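Local coordinates for ABM domain-containing protein (Caulobacter crescentus, PDB 3BM7), which is of unknown function but has a ferredoxin-like fold and, as a member of the antibiotic biosynthesis monooxygenase family, may act as an oxidoreductase, at residues A35-V40 / G99-G104; K39-L44 / L56-T61; K49-G54 / T88-A93. All coordinates share one frame; numbering follows the deposited sequence. Where two conformers were deposited one is given.

Interaction 1: residues A35-V40 / G99-G104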
ATOM      1  N   ALA A  35      21.373  -4.528  -0.205  1.00 23.39           N
ATOM      2  CA  ALA A  35      21.405  -5.664  -1.104  1.00 23.21           C
ATOM      3  C   ALA A  35      21.050  -6.973  -0.399  1.00 22.40           C
ATOM      4  O   ALA A  35      20.277  -7.800  -0.907  1.00 23.98           O
ATOM      5  CB  ALA A  35      22.827  -5.781  -1.757  1.00 24.77           C
ATOM      6  N   GLU A  36      21.642  -7.163   0.779  0.50 21.90           N
ATOM      7  CA  GLU A  36      21.379  -8.330   1.618  0.50 22.00           C
ATOM      8  C   GLU A  36      19.907  -8.383   1.991  0.50 21.37           C
ATOM      9  O   GLU A  36      19.229  -9.398   1.808  0.50 21.84           O
ATOM     10  CB  GLU A  36      22.251  -8.241   2.883  0.50 22.70           C
ATOM     11  CG  GLU A  36      22.097  -9.364   3.923  0.50 22.77           C
ATOM     12  CD  GLU A  36      23.078  -9.216   5.097  0.50 24.15           C
ATOM     13  OE1 GLU A  36      23.936  -8.304   5.062  0.50 27.65           O
ATOM     14  OE2 GLU A  36      23.000 -10.012   6.054  0.50 28.62           O
ATOM     15  N   PHE A  37      19.422  -7.266   2.507  1.00 19.70           N
ATOM     16  CA  PHE A  37      18.029  -7.138   2.888  1.00 19.17           C
ATOM     17  C   PHE A  37      17.102  -7.474   1.700  1.00 18.99           C
ATOM     18  O   PHE A  37      16.164  -8.264   1.858  1.00 20.21           O
ATOM     19  CB  PHE A  37      17.719  -5.742   3.416  1.00 18.35           C
ATOM     20  CG  PHE A  37      16.249  -5.443   3.437  1.00 20.52           C
ATOM     21  CD1 PHE A  37      15.441  -6.002   4.412  1.00 21.00           C
ATOM     22  CD2 PHE A  37      15.653  -4.690   2.429  1.00 19.92           C
ATOM     23  CE1 PHE A  37      14.113  -5.746   4.441  1.00 22.01           C
ATOM     24  CE2 PHE A  37      14.316  -4.444   2.453  1.00 21.51           C
ATOM     25  CZ  PHE A  37      13.544  -4.979   3.433  1.00 23.09           C
ATOM     26  N   GLU A  38      17.337  -6.860   0.539  1.00 19.42           N
ATOM     27  CA  GLU A  38      16.435  -7.091  -0.591  1.00 19.63           C
ATOM     28  C   GLU A  38      16.408  -8.547  -1.051  1.00 20.54           C
ATOM     29  O   GLU A  38      15.359  -9.083  -1.398  1.00 21.41           O
ATOM     30  CB  GLU A  38      16.715  -6.153  -1.780  1.00 20.07           C
ATOM     31  CG  GLU A  38      16.399  -4.693  -1.453  1.00 19.87           C
ATOM     32  CD  GLU A  38      16.587  -3.748  -2.611  1.00 23.82           C
ATOM     33  OE1 GLU A  38      16.726  -4.238  -3.747  1.00 26.81           O
ATOM     34  OE2 GLU A  38      16.625  -2.520  -2.374  1.00 24.04           O
ATOM     35  N   LYS A  39      17.566  -9.201  -1.043  1.00 20.62           N
ATOM     36  CA  LYS A  39      17.594 -10.611  -1.411  1.00 21.86           C
ATOM     37  C   LYS A  39      16.764 -11.480  -0.485  1.00 20.31           C
ATOM     38  O   LYS A  39      15.993 -12.317  -0.964  1.00 23.41           O
ATOM     39  CB  LYS A  39      19.044 -11.125  -1.459  1.00 23.42           C
ATOM     40  CG  LYS A  39      19.133 -12.569  -1.942  1.00 30.79           C
ATOM     41  N   VAL A  40      16.896 -11.281   0.829  1.00 20.55           N
ATOM     42  CA  VAL A  40      16.113 -12.047   1.785  1.00 20.06           C
ATOM     43  C   VAL A  40      14.635 -11.704   1.631  1.00 21.24           C
ATOM     44  O   VAL A  40      13.778 -12.593   1.614  1.00 20.41           O
ATOM     45  CB  VAL A  40      16.535 -11.749   3.211  1.00 20.76           C
ATOM     46  CG1 VAL A  40      15.608 -12.457   4.215  1.00 26.25           C
ATOM     47  CG2 VAL A  40      18.009 -12.157   3.418  1.00 25.79           C
ATOM     48  N   GLY A  99      16.738  -9.252  10.379  1.00 26.30           N
ATOM     49  CA  GLY A  99      16.978  -8.451  11.570  1.00 26.10           C
ATOM     50  C   GLY A  99      18.322  -7.742  11.579  1.00 25.79           C
ATOM     51  O   GLY A  99      18.368  -6.553  11.823  1.00 24.50           O
ATOM     52  N   PRO A 100      19.421  -8.478  11.337  1.00 23.61           N
ATOM     53  CA  PRO A 100      20.737  -7.846  11.389  1.00 24.86           C
ATOM     54  C   PRO A 100      20.989  -6.762  10.368  1.00 22.33           C
ATOM     55  O   PRO A 100      21.963  -6.017  10.527  1.00 24.95           O
ATOM     56  CB  PRO A 100      21.716  -9.023  11.189  1.00 26.22           C
ATOM     57  CG  PRO A 100      20.927 -10.228  11.465  1.00 27.76           C
ATOM     58  CD  PRO A 100      19.518  -9.934  11.139  1.00 26.96           C
ATOM     59  N   THR A 101      20.134  -6.663   9.331  1.00 20.22           N
ATOM     60  CA  THR A 101      20.257  -5.586   8.343  1.00 19.33           C
ATOM     61  C   THR A 101      19.570  -4.291   8.773  1.00 19.43           C
ATOM     62  O   THR A 101      19.689  -3.283   8.099  1.00 19.86           O
ATOM     63  CB  THR A 101      19.729  -5.972   6.930  1.00 19.62           C
ATOM     64  OG1 THR A 101      18.293  -6.081   6.943  1.00 19.89           O
ATOM     65  CG2 THR A 101      20.355  -7.271   6.438  1.00 21.25           C
HETATM   66  N   MSE A 102      18.768  -4.355   9.836  1.00 21.76           N
HETATM   67  CA  MSE A 102      17.935  -3.224  10.206  1.00 20.38           C
HETATM   68  C   MSE A 102      18.714  -2.085  10.854  1.00 20.71           C
HETATM   69  O   MSE A 102      19.696  -2.317  11.567  1.00 19.87           O
HETATM   70  CB  MSE A 102      16.804  -3.679  11.132  1.00 22.41           C
HETATM   71  CG  MSE A 102      15.863  -4.645  10.487  1.00 23.81           C
HETATM   72 SE   MSE A 102      14.856  -3.829   9.020  0.75 24.91          SE
HETATM   73  CE  MSE A 102      14.641  -5.332   7.936  1.00 29.89           C
ATOM     74  N   ALA A 103      18.275  -0.852  10.588  1.00 18.09           N
ATOM     75  CA  ALA A 103      18.847   0.364  11.186  1.00 18.72           C
ATOM     76  C   ALA A 103      17.997   0.860  12.356  1.00 20.19           C
ATOM     77  O   ALA A 103      18.499   1.529  13.260  1.00 22.89           O
ATOM     78  CB  ALA A 103      18.971   1.466  10.105  1.00 20.92           C
ATOM     79  N   GLY A 104      16.710   0.520  12.357  1.00 21.64           N
ATOM     80  CA  GLY A 104      15.779   1.013  13.347  1.00 21.90           C
ATOM     81  C   GLY A 104      14.516   0.195  13.378  1.00 20.33           C
ATOM     82  O   GLY A 104      14.306  -0.665  12.503  1.00 19.40           O
TER
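In this ferredoxin-like fold the first helix of the sheet's helical layer, 34-51, meets the point where helix 89-98 gives way to the last strand, 102-113, and the junction is made by Phe37 and Glu36 on one side and Thr101 and Met102 on the other. Residues 99-101 form a short 3-10 turn, closed by a bond from Met102 N to Gly99 O, which presents Thr101 to the first turns of the helix. The two branches of Thr101 are divided between two partners. Its methyl CG2 lies against the extended side chain of Glu36, 3.6 Å from CD, while its hydroxyl OG1 sits 3.6 Å from CB of Phe37. With chi1 at 71°, OG1 stands between the backbone N and the carbonyl carbon, a setting in which it turns back to bond the carbonyl oxygen of Met98, one turn earlier. Beyond it the selenomethionine Met102, bent at chi2 and chi3, folds its terminal methyl toward the ring of Phe37, where CE reaches CE1 at 3.6 Å, obliquely to the ring plane. Phe37 points its CB toward the turn, and its ring also packs on Leu27 and Val29 of strand 21-29 and meets Tyr70. Across the two segments the contact is van der Waals in character: the buried Thr101 hydroxyl is satisfied by its own chain, and the exposed Glu36 lays its CG and carboxyl carbon along the methyl CG2 of Thr101. Cohesion here therefore comes from close packing and the burial of Phe37 and Thr101.

Interaction 2: residues K39-L44 / L56-T61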
ATOM      1  N   LYS A  39      17.566  -9.201  -1.043  1.00 20.62           N
ATOM      2  CA  LYS A  39      17.594 -10.611  -1.411  1.00 21.86           C
ATOM      3  C   LYS A  39      16.764 -11.480  -0.485  1.00 20.31           C
ATOM      4  O   LYS A  39      15.993 -12.317  -0.964  1.00 23.41           O
ATOM      5  CB  LYS A  39      19.044 -11.125  -1.459  1.00 23.42           C
ATOM      6  CG  LYS A  39      19.133 -12.569  -1.942  1.00 30.79           C
ATOM      7  N   VAL A  40      16.896 -11.281   0.829  1.00 20.55           N
ATOM      8  CA  VAL A  40      16.113 -12.047   1.785  1.00 20.06           C
ATOM      9  C   VAL A  40      14.635 -11.704   1.631  1.00 21.24           C
ATOM     10  O   VAL A  40      13.778 -12.593   1.614  1.00 20.41           O
ATOM     11  CB  VAL A  40      16.535 -11.749   3.211  1.00 20.76           C
ATOM     12  CG1 VAL A  40      15.608 -12.457   4.215  1.00 26.25           C
ATOM     13  CG2 VAL A  40      18.009 -12.157   3.418  1.00 25.79           C
ATOM     14  N   PHE A  41      14.328 -10.411   1.524  1.00 20.24           N
ATOM     15  CA  PHE A  41      12.941 -10.031   1.404  1.00 20.40           C
ATOM     16  C   PHE A  41      12.277 -10.581   0.128  1.00 20.18           C
ATOM     17  O   PHE A  41      11.141 -11.048   0.167  1.00 19.89           O
ATOM     18  CB  PHE A  41      12.724  -8.516   1.490  1.00 19.24           C
ATOM     19  CG  PHE A  41      11.296  -8.184   1.803  1.00 19.44           C
ATOM     20  CD1 PHE A  41      10.338  -8.199   0.817  1.00 21.20           C
ATOM     21  CD2 PHE A  41      10.905  -8.002   3.102  1.00 21.95           C
ATOM     22  CE1 PHE A  41       9.002  -7.983   1.152  1.00 21.57           C
ATOM     23  CE2 PHE A  41       9.576  -7.766   3.421  1.00 23.39           C
ATOM     24  CZ  PHE A  41       8.656  -7.768   2.431  1.00 20.70           C
ATOM     25  N   LEU A  42      12.956 -10.482  -0.998  1.00 19.70           N
ATOM     26  CA  LEU A  42      12.348 -10.976  -2.239  1.00 19.36           C
ATOM     27  C   LEU A  42      12.140 -12.480  -2.234  1.00 21.13           C
ATOM     28  O   LEU A  42      11.179 -12.982  -2.794  1.00 20.84           O
ATOM     29  CB  LEU A  42      13.134 -10.514  -3.458  1.00 21.16           C
ATOM     30  CG  LEU A  42      13.060  -9.016  -3.757  1.00 22.70           C
ATOM     31  CD1 LEU A  42      13.989  -8.637  -4.890  1.00 27.51           C
ATOM     32  CD2 LEU A  42      11.591  -8.598  -4.065  1.00 24.96           C
ATOM     33  N   ASP A  43      13.053 -13.197  -1.596  0.50 19.41           N
ATOM     34  CA  ASP A  43      12.906 -14.625  -1.438  0.50 19.14           C
ATOM     35  C   ASP A  43      11.667 -14.923  -0.574  0.50 19.07           C
ATOM     36  O   ASP A  43      10.886 -15.815  -0.888  0.50 19.48           O
ATOM     37  CB  ASP A  43      14.178 -15.188  -0.819  0.50 18.26           C
ATOM     38  CG  ASP A  43      14.076 -16.646  -0.525  0.50 23.32           C
ATOM     39  OD1 ASP A  43      14.386 -17.450  -1.415  0.50 21.89           O
ATOM     40  OD2 ASP A  43      13.695 -16.986   0.605  0.50 20.15           O
ATOM     41  N   LEU A  44      11.489 -14.168   0.504  1.00 20.36           N
ATOM     42  CA  LEU A  44      10.292 -14.270   1.353  1.00 18.44           C
ATOM     43  C   LEU A  44       9.017 -13.986   0.531  1.00 18.27           C
ATOM     44  O   LEU A  44       8.040 -14.748   0.527  1.00 18.08           O
ATOM     45  CB  LEU A  44      10.383 -13.320   2.541  1.00 20.14           C
ATOM     46  CG  LEU A  44       9.094 -13.145   3.358  1.00 19.63           C
ATOM     47  CD1 LEU A  44       8.621 -14.505   3.958  1.00 21.69           C
ATOM     48  CD2 LEU A  44       9.279 -12.049   4.406  1.00 23.26           C
ATOM     49  N   LEU A  56      -3.198 -11.259  -0.850  1.00 19.91           N
ATOM     50  CA  LEU A  56      -3.623 -10.674  -2.110  1.00 19.80           C
ATOM     51  C   LEU A  56      -2.589  -9.731  -2.743  1.00 20.60           C
ATOM     52  O   LEU A  56      -2.478  -9.678  -3.976  1.00 23.16           O
ATOM     53  CB  LEU A  56      -4.956  -9.937  -1.931  1.00 21.01           C
ATOM     54  CG  LEU A  56      -6.094 -10.760  -1.306  1.00 23.50           C
ATOM     55  CD1 LEU A  56      -7.345  -9.920  -1.171  1.00 27.95           C
ATOM     56  CD2 LEU A  56      -6.362 -12.004  -2.152  1.00 29.08           C
ATOM     57  N   VAL A  57      -1.846  -9.050  -1.902  1.00 20.19           N
ATOM     58  CA  VAL A  57      -0.773  -8.120  -2.296  1.00 20.24           C
ATOM     59  C   VAL A  57       0.377  -8.255  -1.309  1.00 19.38           C
ATOM     60  O   VAL A  57       0.162  -8.257  -0.081  1.00 19.53           O
ATOM     61  CB  VAL A  57      -1.274  -6.669  -2.333  1.00 21.26           C
ATOM     62  CG1 VAL A  57      -0.121  -5.693  -2.765  1.00 21.69           C
ATOM     63  CG2 VAL A  57      -2.507  -6.561  -3.259  1.00 22.99           C
ATOM     64  N   TYR A  58       1.607  -8.307  -1.816  1.00 19.44           N
ATOM     65  CA  TYR A  58       2.762  -8.337  -0.976  1.00 20.05           C
ATOM     66  C   TYR A  58       3.915  -7.718  -1.737  1.00 21.65           C
ATOM     67  O   TYR A  58       4.674  -8.410  -2.405  1.00 24.42           O
ATOM     68  CB  TYR A  58       3.079  -9.785  -0.551  1.00 21.56           C
ATOM     69  CG  TYR A  58       3.938  -9.867   0.658  1.00 19.90           C
ATOM     70  CD1 TYR A  58       3.452  -9.629   1.922  1.00 21.83           C
ATOM     71  CD2 TYR A  58       5.300 -10.193   0.543  1.00 23.65           C
ATOM     72  CE1 TYR A  58       4.260  -9.693   3.052  1.00 24.50           C
ATOM     73  CE2 TYR A  58       6.108 -10.244   1.637  1.00 23.20           C
ATOM     74  CZ  TYR A  58       5.615 -10.048   2.895  1.00 23.21           C
ATOM     75  OH  TYR A  58       6.411 -10.091   4.007  1.00 28.94           O
ATOM     76  N   GLN A  59       4.050  -6.411  -1.657  1.00 19.42           N
ATOM     77  CA  GLN A  59       4.891  -5.672  -2.588  1.00 20.87           C
ATOM     78  C   GLN A  59       5.871  -4.788  -1.821  1.00 19.19           C
ATOM     79  O   GLN A  59       5.537  -3.732  -1.181  1.00 18.60           O
ATOM     80  CB  GLN A  59       4.046  -4.802  -3.519  1.00 20.79           C
ATOM     81  CG  GLN A  59       4.911  -4.042  -4.505  1.00 23.41           C
ATOM     82  CD  GLN A  59       5.639  -4.991  -5.431  1.00 23.69           C
ATOM     83  OE1 GLN A  59       5.013  -5.789  -6.179  1.00 26.06           O
ATOM     84  NE2 GLN A  59       6.974  -4.934  -5.402  1.00 24.73           N
ATOM     85  N   LEU A  60       7.160  -5.164  -1.890  1.00 18.70           N
ATOM     86  CA  LEU A  60       8.211  -4.332  -1.384  1.00 18.87           C
ATOM     87  C   LEU A  60       8.390  -3.098  -2.267  1.00 18.81           C
ATOM     88  O   LEU A  60       8.422  -3.206  -3.487  1.00 20.20           O
ATOM     89  CB  LEU A  60       9.538  -5.103  -1.402  1.00 20.01           C
ATOM     90  CG  LEU A  60      10.705  -4.409  -0.715  1.00 20.37           C
ATOM     91  CD1 LEU A  60      10.524  -4.171   0.789  1.00 20.39           C
ATOM     92  CD2 LEU A  60      12.012  -5.251  -1.004  1.00 20.72           C
ATOM     93  N   THR A  61       8.519  -1.958  -1.635  1.00 18.74           N
ATOM     94  CA  THR A  61       8.851  -0.686  -2.315  1.00 19.19           C
ATOM     95  C   THR A  61       9.913   0.087  -1.587  1.00 20.56           C
ATOM     96  O   THR A  61      10.100  -0.078  -0.375  1.00 18.97           O
ATOM     97  CB  THR A  61       7.577   0.239  -2.461  1.00 19.98           C
ATOM     98  OG1 THR A  61       7.302   0.900  -1.211  1.00 20.96           O
ATOM     99  CG2 THR A  61       6.361  -0.563  -3.015  1.00 21.36           C
TER
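The rings of Phe41 and Tyr58 lie nearly parallel, their planes 6° apart, yet are slid so far past one another that they barely overlap: the centroids are 5.5 Å apart, and the touch is made by Phe41 CZ with Tyr58 CE2 at 3.6 Å. One face of the Phe41 ring is taken by Leu60, whose CD1 stands 4.1 Å from the centroid and 12° off the normal, a CH-pi contact. The other methyl of Leu60, CD2, sits 3.8 Å from Phe41 CD1, so both branches of the leucine help to seat the ring. At the edge of the Tyr58 ring, near its plane, Leu44 brings CD2 to 3.5 Å from the phenolic OH. Tyr58 and Leu60, two residues apart on the strand, both direct CB toward the helix, whereas the CB of Gln59 between them points away and its NE2 bonds Leu60 O at 3.0 Å. With chi1 at -162°, CG of Phe41 swings to the side opposite the backbone N, which carries the ring in between the two strand side chains. Segments 39-44 and 56-61 run nearly antiparallel, their axes 9.5 Å apart at closest; strand 55-62 is outermost within this chain. Val72 of strand 69-76 also packs on Phe41, His85 meets the Tyr58 ring, and Tyr90 and Ala94 of helix 89-98 lie against Leu44, while at Thr61 a strand of the second subunit continues the sheet.

Interaction 3: residues K49-G54 / T88-A93. With EDO (1,2-ethanediol), chain B.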
ATOM      1  N   LYS A  49       3.723 -15.187  -1.783  1.00 19.39           N
ATOM      2  CA  LYS A  49       2.810 -15.241  -2.964  1.00 23.46           C
ATOM      3  C   LYS A  49       2.496 -16.633  -3.506  1.00 20.71           C
ATOM      4  O   LYS A  49       1.357 -16.951  -3.918  1.00 20.57           O
ATOM      5  CB  LYS A  49       3.316 -14.306  -4.063  1.00 23.68           C
ATOM      6  CG  LYS A  49       3.340 -12.891  -3.587  1.00 28.15           C
ATOM      7  CD  LYS A  49       3.737 -11.906  -4.657  1.00 34.19           C
ATOM      8  CE  LYS A  49       4.807 -10.983  -4.174  1.00 40.09           C
ATOM      9  NZ  LYS A  49       4.950  -9.829  -5.082  1.00 37.09           N
ATOM     10  N   ALA A  50       3.480 -17.523  -3.492  1.00 13.37           N
ATOM     11  CA  ALA A  50       3.273 -18.802  -3.950  1.00 12.29           C
ATOM     12  C   ALA A  50       2.457 -19.670  -3.007  1.00 14.81           C
ATOM     13  O   ALA A  50       1.750 -20.555  -3.482  1.00 16.06           O
ATOM     14  CB  ALA A  50       4.672 -19.498  -4.208  1.00 19.28           C
ATOM     15  N   ASN A  51       2.613 -19.496  -1.696  1.00 18.71           N
ATOM     16  CA  ASN A  51       2.060 -20.404  -0.696  1.00 19.80           C
ATOM     17  C   ASN A  51       0.775 -19.980  -0.011  1.00 21.83           C
ATOM     18  O   ASN A  51       0.085 -20.831   0.558  1.00 24.09           O
ATOM     19  CB  ASN A  51       3.104 -20.694   0.392  1.00 21.20           C
ATOM     20  CG  ASN A  51       4.335 -21.356  -0.149  1.00 24.90           C
ATOM     21  OD1 ASN A  51       4.257 -22.190  -1.055  1.00 29.66           O
ATOM     22  ND2 ASN A  51       5.484 -21.047   0.434  1.00 29.21           N
ATOM     23  N   GLU A  52       0.436 -18.697  -0.090  1.00 19.78           N
ATOM     24  CA  GLU A  52      -0.670 -18.114   0.709  1.00 17.50           C
ATOM     25  C   GLU A  52      -1.771 -17.512  -0.148  1.00 17.80           C
ATOM     26  O   GLU A  52      -1.671 -16.355  -0.568  1.00 19.40           O
ATOM     27  CB  GLU A  52      -0.124 -17.023   1.626  1.00 17.07           C
ATOM     28  CG  GLU A  52       0.826 -17.550   2.697  1.00 20.71           C
ATOM     29  CD  GLU A  52       1.549 -16.455   3.472  1.00 19.59           C
ATOM     30  OE1 GLU A  52       0.908 -15.429   3.865  1.00 22.38           O
ATOM     31  OE2 GLU A  52       2.799 -16.613   3.666  1.00 23.08           O
ATOM     32  N   PRO A  53      -2.824 -18.292  -0.422  1.00 18.81           N
ATOM     33  CA  PRO A  53      -3.918 -17.761  -1.229  1.00 19.35           C
ATOM     34  C   PRO A  53      -4.620 -16.550  -0.586  1.00 19.25           C
ATOM     35  O   PRO A  53      -5.281 -15.802  -1.290  1.00 23.63           O
ATOM     36  CB  PRO A  53      -4.866 -18.967  -1.392  1.00 22.73           C
ATOM     37  CG  PRO A  53      -4.508 -19.886  -0.356  1.00 28.31           C
ATOM     38  CD  PRO A  53      -3.052 -19.691  -0.051  1.00 21.08           C
ATOM     39  N   GLY A  54      -4.505 -16.406   0.737  1.00 19.25           N
ATOM     40  CA  GLY A  54      -5.110 -15.304   1.451  1.00 19.75           C
ATOM     41  C   GLY A  54      -4.309 -14.033   1.430  1.00 19.74           C
ATOM     42  O   GLY A  54      -4.758 -13.012   1.933  1.00 22.68           O
ATOM     43  N   THR A  88       4.239 -18.569   9.776  1.00 23.09           N
ATOM     44  CA  THR A  88       4.892 -19.575   8.974  1.00 20.12           C
ATOM     45  C   THR A  88       6.391 -19.719   9.287  1.00 21.38           C
ATOM     46  O   THR A  88       7.026 -18.761   9.737  1.00 22.44           O
ATOM     47  CB  THR A  88       4.766 -19.321   7.460  1.00 20.16           C
ATOM     48  OG1 THR A  88       5.557 -18.186   7.095  1.00 21.32           O
ATOM     49  CG2 THR A  88       3.294 -19.127   7.047  1.00 21.73           C
ATOM     50  N   ASP A  89       6.949 -20.906   9.052  0.50 21.74           N
ATOM     51  CA  ASP A  89       8.386 -21.122   9.297  0.50 22.68           C
ATOM     52  C   ASP A  89       9.276 -20.273   8.387  0.50 22.91           C
ATOM     53  O   ASP A  89      10.360 -19.844   8.789  0.50 20.04           O
ATOM     54  CB  ASP A  89       8.771 -22.611   9.183  0.50 22.64           C
ATOM     55  CG  ASP A  89       8.415 -23.229   7.833  0.50 23.13           C
ATOM     56  OD1 ASP A  89       7.777 -22.564   6.992  0.50 26.82           O
ATOM     57  OD2 ASP A  89       8.743 -24.417   7.631  0.50 30.53           O
ATOM     58  N   TYR A  90       8.837 -20.042   7.153  1.00 22.71           N
ATOM     59  CA  TYR A  90       9.601 -19.198   6.246  1.00 21.39           C
ATOM     60  C   TYR A  90       9.521 -17.717   6.600  1.00 21.45           C
ATOM     61  O   TYR A  90      10.490 -17.000   6.414  1.00 21.72           O
ATOM     62  CB  TYR A  90       9.262 -19.497   4.767  1.00 20.88           C
ATOM     63  CG  TYR A  90       7.812 -19.348   4.384  1.00 20.90           C
ATOM     64  CD1 TYR A  90       7.302 -18.124   3.980  1.00 19.86           C
ATOM     65  CD2 TYR A  90       6.959 -20.444   4.382  1.00 18.22           C
ATOM     66  CE1 TYR A  90       5.953 -17.994   3.639  1.00 20.99           C
ATOM     67  CE2 TYR A  90       5.630 -20.328   4.016  1.00 18.57           C
ATOM     68  CZ  TYR A  90       5.138 -19.109   3.632  1.00 22.83           C
ATOM     69  OH  TYR A  90       3.804 -19.008   3.280  1.00 20.01           O
ATOM     70  N   PHE A  91       8.389 -17.254   7.105  1.00 20.49           N
ATOM     71  CA  PHE A  91       8.307 -15.883   7.615  1.00 21.46           C
ATOM     72  C   PHE A  91       9.252 -15.680   8.814  1.00 23.51           C
ATOM     73  O   PHE A  91      10.009 -14.711   8.875  1.00 22.21           O
ATOM     74  CB  PHE A  91       6.873 -15.513   8.000  1.00 21.18           C
ATOM     75  CG  PHE A  91       6.708 -14.131   8.471  1.00 24.90           C
ATOM     76  CD1 PHE A  91       6.470 -13.099   7.581  1.00 25.04           C
ATOM     77  CD2 PHE A  91       6.746 -13.847   9.825  1.00 28.02           C
ATOM     78  CE1 PHE A  91       6.307 -11.800   8.020  1.00 28.27           C
ATOM     79  CE2 PHE A  91       6.570 -12.558  10.271  1.00 29.58           C
ATOM     80  CZ  PHE A  91       6.344 -11.530   9.374  1.00 28.23           C
ATOM     81  N   LYS A  92       9.214 -16.626   9.747  1.00 22.96           N
ATOM     82  CA  LYS A  92      10.081 -16.561  10.911  1.00 23.59           C
ATOM     83  C   LYS A  92      11.570 -16.626  10.544  1.00 21.93           C
ATOM     84  O   LYS A  92      12.360 -15.836  11.089  1.00 26.08           O
ATOM     85  CB  LYS A  92       9.671 -17.627  11.930  1.00 23.91           C
ATOM     86  CG  LYS A  92       8.290 -17.360  12.559  1.00 24.03           C
ATOM     87  CD  LYS A  92       7.884 -18.359  13.624  1.00 26.37           C
ATOM     88  CE  LYS A  92       7.776 -19.776  13.125  1.00 31.69           C
ATOM     89  NZ  LYS A  92       7.499 -20.736  14.228  1.00 29.63           N
ATOM     90  N   ALA A  93      11.939 -17.500   9.619  1.00 21.15           N
ATOM     91  CA  ALA A  93      13.318 -17.649   9.171  1.00 23.51           C
ATOM     92  C   ALA A  93      13.748 -16.356   8.482  1.00 23.72           C
ATOM     93  O   ALA A  93      14.864 -15.869   8.688  1.00 23.10           O
ATOM     94  CB  ALA A  93      13.475 -18.846   8.233  1.00 26.06           C
TER
HETATM   95  C1  EDO B  97      -1.718 -20.234  -3.367  1.00 52.10           C
HETATM   96  O1  EDO B  97      -0.771 -20.897  -2.531  1.00 48.74           O
HETATM   97  C2  EDO B  97      -1.186 -18.850  -3.704  1.00 49.96           C
HETATM   98  O2  EDO B  97      -2.039 -18.243  -4.674  1.00 57.76           O
HETATM   99  O   HOH W   1       4.396 -16.147   5.825  1.00 21.89           O
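Glu52 and Tyr90 approach from opposite directions, and the phenol OH donates to Glu52 OE2 at 2.6 Å. The carboxylate oxygen comes in at the edge of the ring, near its plane, and receives the hydrogen on its anti lone pair, the one facing away from OE1; carboxylate and ring planes stand 39° apart. Asn51 slides past Tyr90 the other way, its CB 3.4 Å from OH and its ND2 3.7 Å from CE2, with the amide turned 59° from the ring. The Tyr90 ring carbon CG sits between the backbone N and the carbonyl carbon (chi1 58°), which folds the ring back toward the start of its own helix, so that Thr88 OG1 lies 3.4 Å above the centre of one face. These residues join the last turn and exit of helix 34-51 to the beginning of helix 89-98, both on the helical side of the ferredoxin-like sheet. Thr88 is the N-cap of the latter, its OG1 accepting from Phe91 N at 3.0 Å. The same hydroxyl donates to a water, which in turn gives a 2.7 Å bond to Glu52 OE2, a second bridge between the segments. With OE1 taken by His85 ND1, both carboxylate oxygens are engaged, and the two donors on OE2 help to fix the rotation of the carboxylate. On the helix-exit side, an ethanediol, probably from the crystallisation liquor, bonds through O1 to Ala50 O at 2.7 Å.

Overall arrangement
Helix 34-51 takes part in all three contacts and shows how a single helix can tie a ferredoxin-like layer together. Interaction 1 uses its first turns, interaction 2 its middle and interaction 3 its end, with centres about 12 Å apart between 1 and 2, 11 Å between 2 and 3, and 18 Å between 1 and 3. Interactions 1 and 2 touch through Phe37 and Leu60; interactions 2 and 3 touch through Leu44 and Tyr90. The helix is thus joined to strand 55-62, to the start of helix 89-98 and to the turn that leads from it into strand 102-113. Along the chain, interaction 3 falls within the span of interaction 1, while interactions 2 and 3 interleave, so near and distant parts of the chain meet on one helix.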